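PDB 3AII: glutamate--tRNA ligase from Methanothermobacter thermautotrophicus, which catalyses the ATP-dependent attachment of glutamate to tRNA, activating the amino acid as glutamyl-AMP before passing it to the acceptor end of the tRNA. Local coordinates for residues A[521-524]-A[525-529]; A[356-359]-A[360-363]. All blocks are in the same frame, centred on the assembly; numbering follows the deposited sequence.

Contact 1. Residues A[521-524]-A[525-529]; sequences SELE and VDDVV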
loop_
_atom_site.group_PDB
_atom_site.type_symbol
_atom_site.label_atom_id
_atom_site.label_comp_id
_atom_site.label_asym_id
_atom_site.label_seq_id
_atom_site.Cartn_x
_atom_site.Cartn_y
_atom_site.Cartn_z
ATOM N N SER A 521 -22.490 -3.484 21.020
ATOM C CA SER A 521 -22.771 -2.053 21.175
ATOM C C SER A 521 -21.727 -1.320 22.018
ATOM O O SER A 521 -21.654 -0.090 21.984
ATOM C CB SER A 521 -24.176 -1.826 21.756
ATOM O OG SER A 521 -24.287 -2.359 23.059
ATOM N N GLU A 522 -20.925 -2.071 22.774
ATOM C CA GLU A 522 -19.811 -1.493 23.544
ATOM C C GLU A 522 -18.607 -1.062 22.690
ATOM O O GLU A 522 -17.716 -0.350 23.164
ATOM C CB GLU A 522 -19.341 -2.486 24.620
ATOM C CG GLU A 522 -18.461 -3.623 24.072
ATOM C CD GLU A 522 -18.308 -4.771 25.056
ATOM O OE1 GLU A 522 -18.584 -4.574 26.257
ATOM O OE2 GLU A 522 -17.912 -5.875 24.632
ATOM N N LEU A 523 -18.568 -1.505 21.434
ATOM C CA LEU A 523 -17.432 -1.219 20.569
ATOM C C LEU A 523 -17.421 0.231 20.107
ATOM O O LEU A 523 -18.475 0.863 19.977
ATOM C CB LEU A 523 -17.460 -2.137 19.346
ATOM C CG LEU A 523 -17.360 -3.629 19.672
ATOM C CD1 LEU A 523 -17.786 -4.482 18.481
ATOM C CD2 LEU A 523 -15.934 -3.953 20.124
ATOM N N GLU A 524 -16.223 0.742 19.871
ATOM C CA GLU A 524 -16.061 2.067 19.303
ATOM C C GLU A 524 -15.364 1.950 17.966
ATOM O O GLU A 524 -14.634 0.992 17.716
ATOM C CB GLU A 524 -15.246 2.946 20.252
ATOM C CG GLU A 524 -15.977 3.262 21.556
ATOM C CD GLU A 524 -15.113 4.018 22.552
ATOM O OE1 GLU A 524 -15.680 4.711 23.422
ATOM O OE2 GLU A 524 -13.869 3.918 22.465
ATOM N N VAL A 525 -15.593 2.929 17.098
ATOM C CA VAL A 525 -14.887 2.987 15.821
ATOM C C VAL A 525 -13.376 2.797 15.997
ATOM O O VAL A 525 -12.761 3.358 16.908
ATOM C CB VAL A 525 -15.218 4.299 15.056
ATOM C CG1 VAL A 525 -14.379 4.412 13.791
ATOM C CG2 VAL A 525 -16.715 4.348 14.742
ATOM N N ASP A 526 -12.803 1.984 15.114
ATOM C CA ASP A 526 -11.398 1.563 15.126
ATOM C C ASP A 526 -11.148 0.259 15.880
ATOM O O ASP A 526 -10.089 -0.347 15.730
ATOM C CB ASP A 526 -10.453 2.651 15.661
ATOM C CG ASP A 526 -10.441 3.895 14.795
ATOM O OD1 ASP A 526 -10.127 4.980 15.330
ATOM O OD2 ASP A 526 -10.743 3.791 13.588
ATOM N N ASP A 527 -12.104 -0.180 16.695
ATOM C CA ASP A 527 -11.945 -1.483 17.352
ATOM C C ASP A 527 -11.891 -2.593 16.300
ATOM O O ASP A 527 -12.625 -2.559 15.316
ATOM C CB ASP A 527 -13.079 -1.752 18.343
ATOM C CG ASP A 527 -12.959 -0.930 19.609
ATOM O OD1 ASP A 527 -13.950 -0.885 20.369
ATOM O OD2 ASP A 527 -11.883 -0.333 19.831
ATOM N N VAL A 528 -11.005 -3.563 16.489
ATOM C CA VAL A 528 -10.937 -4.684 15.556
ATOM C C VAL A 528 -11.312 -5.940 16.301
ATOM O O VAL A 528 -10.727 -6.234 17.335
ATOM C CB VAL A 528 -9.535 -4.819 14.949
ATOM C CG1 VAL A 528 -9.491 -5.996 13.990
ATOM C CG2 VAL A 528 -9.142 -3.510 14.237
ATOM N N VAL A 529 -12.307 -6.667 15.791
ATOM C CA VAL A 529 -12.895 -7.758 16.538
ATOM C C VAL A 529 -12.857 -9.033 15.724
ATOM O O VAL A 529 -12.553 -9.020 14.526
ATOM C CB VAL A 529 -14.359 -7.449 16.899
ATOM C CG1 VAL A 529 -14.433 -6.172 17.720
ATOM C CG2 VAL A 529 -15.210 -7.324 15.625
#
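Glu524 and Asp527 grip each other through two hydrogen bonds that run in opposite senses. Asp527 N donates to Glu524 O at 3.0 Å, joining the first and last residues of the turn. In the reverse direction Glu524 N gives its hydrogen to Asp527 OD1 at 2.8 Å along a nearly straight path, 175° at the hydrogen, though it reaches the oxygen from well above the carboxylate plane. The first torsion of Asp527 (chi1 -74°) lays CG beside its own backbone N and opposite its carbonyl carbon, which brings the carboxylate back over the peptide of Glu524. With an alanine here the amide of Glu524 would probably be left without its carboxylate mate, and the bond from Asp527 N to Glu524 O would be the one that still joins these two residues.

Residues 524-527 form a type II beta turn, and Asp526, at its third position, has the positive phi (92°) expected there. The turn delivers the chain into strand 528-531 of the anticodon-binding region; from within the turn, the carboxylate of Asp526 makes a salt bridge to Arg538 on strand 535-541.

The apolar contact lies on the buried flank. Leu523 CD2 meets Val529 CG1 at 3.6 Å, and CD1 of the same leucine rests against that methyl at 3.8 Å. Leu523 CD2 also lies 3.7 Å from Asp527 OD1, bordering the carboxylate with hydrocarbon. Tyr404 and Phe548 touch both Leu523 and Val529.

Contact 2. Residues A[356-359]-A[360-363]; sequences RAIA and RRGI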
loop_
_atom_site.group_PDB
_atom_site.type_symbol
_atom_site.label_atom_id
_atom_site.label_comp_id
_atom_site.label_asym_id
_atom_site.label_seq_id
_atom_site.Cartn_x
_atom_site.Cartn_y
_atom_site.Cartn_z
ATOM N N ARG A 356 -4.187 2.754 2.977
ATOM C CA ARG A 356 -5.428 3.266 3.565
ATOM C C ARG A 356 -6.562 2.244 3.535
ATOM O O ARG A 356 -7.265 2.055 4.534
ATOM C CB ARG A 356 -5.843 4.582 2.889
ATOM C CG ARG A 356 -4.940 5.728 3.320
ATOM C CD ARG A 356 -4.795 6.869 2.305
ATOM N NE ARG A 356 -3.829 7.807 2.871
ATOM C CZ ARG A 356 -4.146 8.936 3.487
ATOM N NH1 ARG A 356 -5.413 9.329 3.561
ATOM N NH2 ARG A 356 -3.193 9.689 4.014
ATOM N N ALA A 357 -6.735 1.567 2.402
ATOM C CA ALA A 357 -7.777 0.559 2.306
ATOM C C ALA A 357 -7.512 -0.589 3.270
ATOM O O ALA A 357 -8.427 -1.039 3.969
ATOM C CB ALA A 357 -7.895 0.039 0.877
ATOM N N ILE A 358 -6.277 -1.086 3.319
ATOM C CA ILE A 358 -6.035 -2.231 4.200
ATOM C C ILE A 358 -6.098 -1.851 5.681
ATOM O O ILE A 358 -6.583 -2.636 6.506
ATOM C CB ILE A 358 -4.758 -3.027 3.863
ATOM C CG1 ILE A 358 -3.505 -2.167 3.989
ATOM C CG2 ILE A 358 -4.852 -3.612 2.457
ATOM C CD1 ILE A 358 -2.219 -2.952 3.788
ATOM N N ALA A 359 -5.643 -0.646 6.021
ATOM C CA ALA A 359 -5.808 -0.163 7.398
ATOM C C ALA A 359 -7.274 -0.097 7.814
ATOM O O ALA A 359 -7.627 -0.401 8.964
ATOM C CB ALA A 359 -5.139 1.197 7.588
ATOM N N ARG A 360 -8.136 0.295 6.880
ATOM C CA ARG A 360 -9.543 0.461 7.189
ATOM C C ARG A 360 -10.184 -0.891 7.498
ATOM O O ARG A 360 -11.189 -0.950 8.192
ATOM C CB ARG A 360 -10.266 1.138 6.028
ATOM C CG ARG A 360 -11.693 1.542 6.354
ATOM C CD ARG A 360 -12.421 2.002 5.095
ATOM N NE ARG A 360 -13.692 2.640 5.423
ATOM C CZ ARG A 360 -14.538 3.114 4.521
ATOM N NH1 ARG A 360 -14.249 3.015 3.231
ATOM N NH2 ARG A 360 -15.668 3.687 4.910
ATOM N N ARG A 361 -9.580 -1.963 6.980
ATOM C CA ARG A 361 -10.069 -3.327 7.190
ATOM C C ARG A 361 -9.526 -3.977 8.469
ATOM O O ARG A 361 -9.951 -5.073 8.842
ATOM C CB ARG A 361 -9.703 -4.192 5.976
ATOM C CG ARG A 361 -10.484 -3.820 4.735
ATOM C CD ARG A 361 -9.909 -4.494 3.501
ATOM N NE ARG A 361 -9.728 -5.922 3.691
ATOM C CZ ARG A 361 -8.930 -6.679 2.946
ATOM N NH1 ARG A 361 -8.212 -6.134 1.957
ATOM N NH2 ARG A 361 -8.839 -7.975 3.187
ATOM N N GLY A 362 -8.581 -3.312 9.125
ATOM C CA GLY A 362 -7.983 -3.844 10.340
ATOM C C GLY A 362 -6.694 -4.616 10.128
ATOM O O GLY A 362 -6.247 -5.354 11.014
ATOM N N ILE A 363 -6.080 -4.457 8.960
ATOM C CA ILE A 363 -4.729 -4.984 8.777
ATOM C C ILE A 363 -3.733 -4.093 9.530
ATOM O O ILE A 363 -3.711 -2.874 9.342
ATOM C CB ILE A 363 -4.330 -5.030 7.297
ATOM C CG1 ILE A 363 -5.354 -5.829 6.478
ATOM C CG2 ILE A 363 -2.918 -5.587 7.154
ATOM C CD1 ILE A 363 -5.528 -7.256 6.926
HETATM O O HOH W 1 -5.637 -1.292 10.790
#
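A Schellman motif ends helix 355-360, with Gly362 as the first residue to leave the helical conformation. Two backbone bonds close the end: Ile363 N reaches back to Ile358 O at 3.1 Å, and Gly362 N to Ala359 O, also at 3.1 Å. The second approaches from above the carbonyl plane, 68° out of it, whereas Ile363 N is tilted far less from the plane of its acceptor. Just before the glycine, Arg360 N still makes the helical bond to Arg356 O, while Arg361 N has just weak bonds, to Ala357 O and Ile358 O.

The wrap of the backbone also folds a side chain over the helix end. Ile363 turns CG1 back beside its own N (chi1 -55°), which places that carbon 3.9 Å from Ile358 CB and 3.4 Å from Ile358 O. Helix 386-397 covers the pair, Trp386 touching Ile358 and Ile389 touching Ile363. Arg361 lays CB and CG near the carbonyl oxygens of Ile358 and Ala357, then bends at chi3 (50°); its guanidinium bonds to the carbonyl of Ala551. Arg360 instead runs out extended to a salt bridge with Asp540.

A water gives hydrogens to Ala359 O at 2.8 Å and to Ile363 O at 2.9 Å, so the Ala359 carbonyl, lacking a regular helical partner, is satisfied by Gly362 N and this water.

In the fold
Both contacts are local, closed within a few residues, and lie in series along the chain, but they serve different regions. Contact 2 is buried, its centre about 10 Å from that of the chain, and terminates a helix of the catalytic region; contact 1 is partly buried, its centre about 24 Å from that of the chain, and leads into a strand of the anticodon-binding region. Backbone amides and a water do the closing at the helix end, whereas the turn adds a side-chain carboxylate. The two meet directly where Val528 CG2 packs on Gly362 CA at 4.1 Å. Arg538 also ties them together, forming a salt bridge with Asp526 of contact 1 and a hydrogen bond to the Arg360 carbonyl of contact 2.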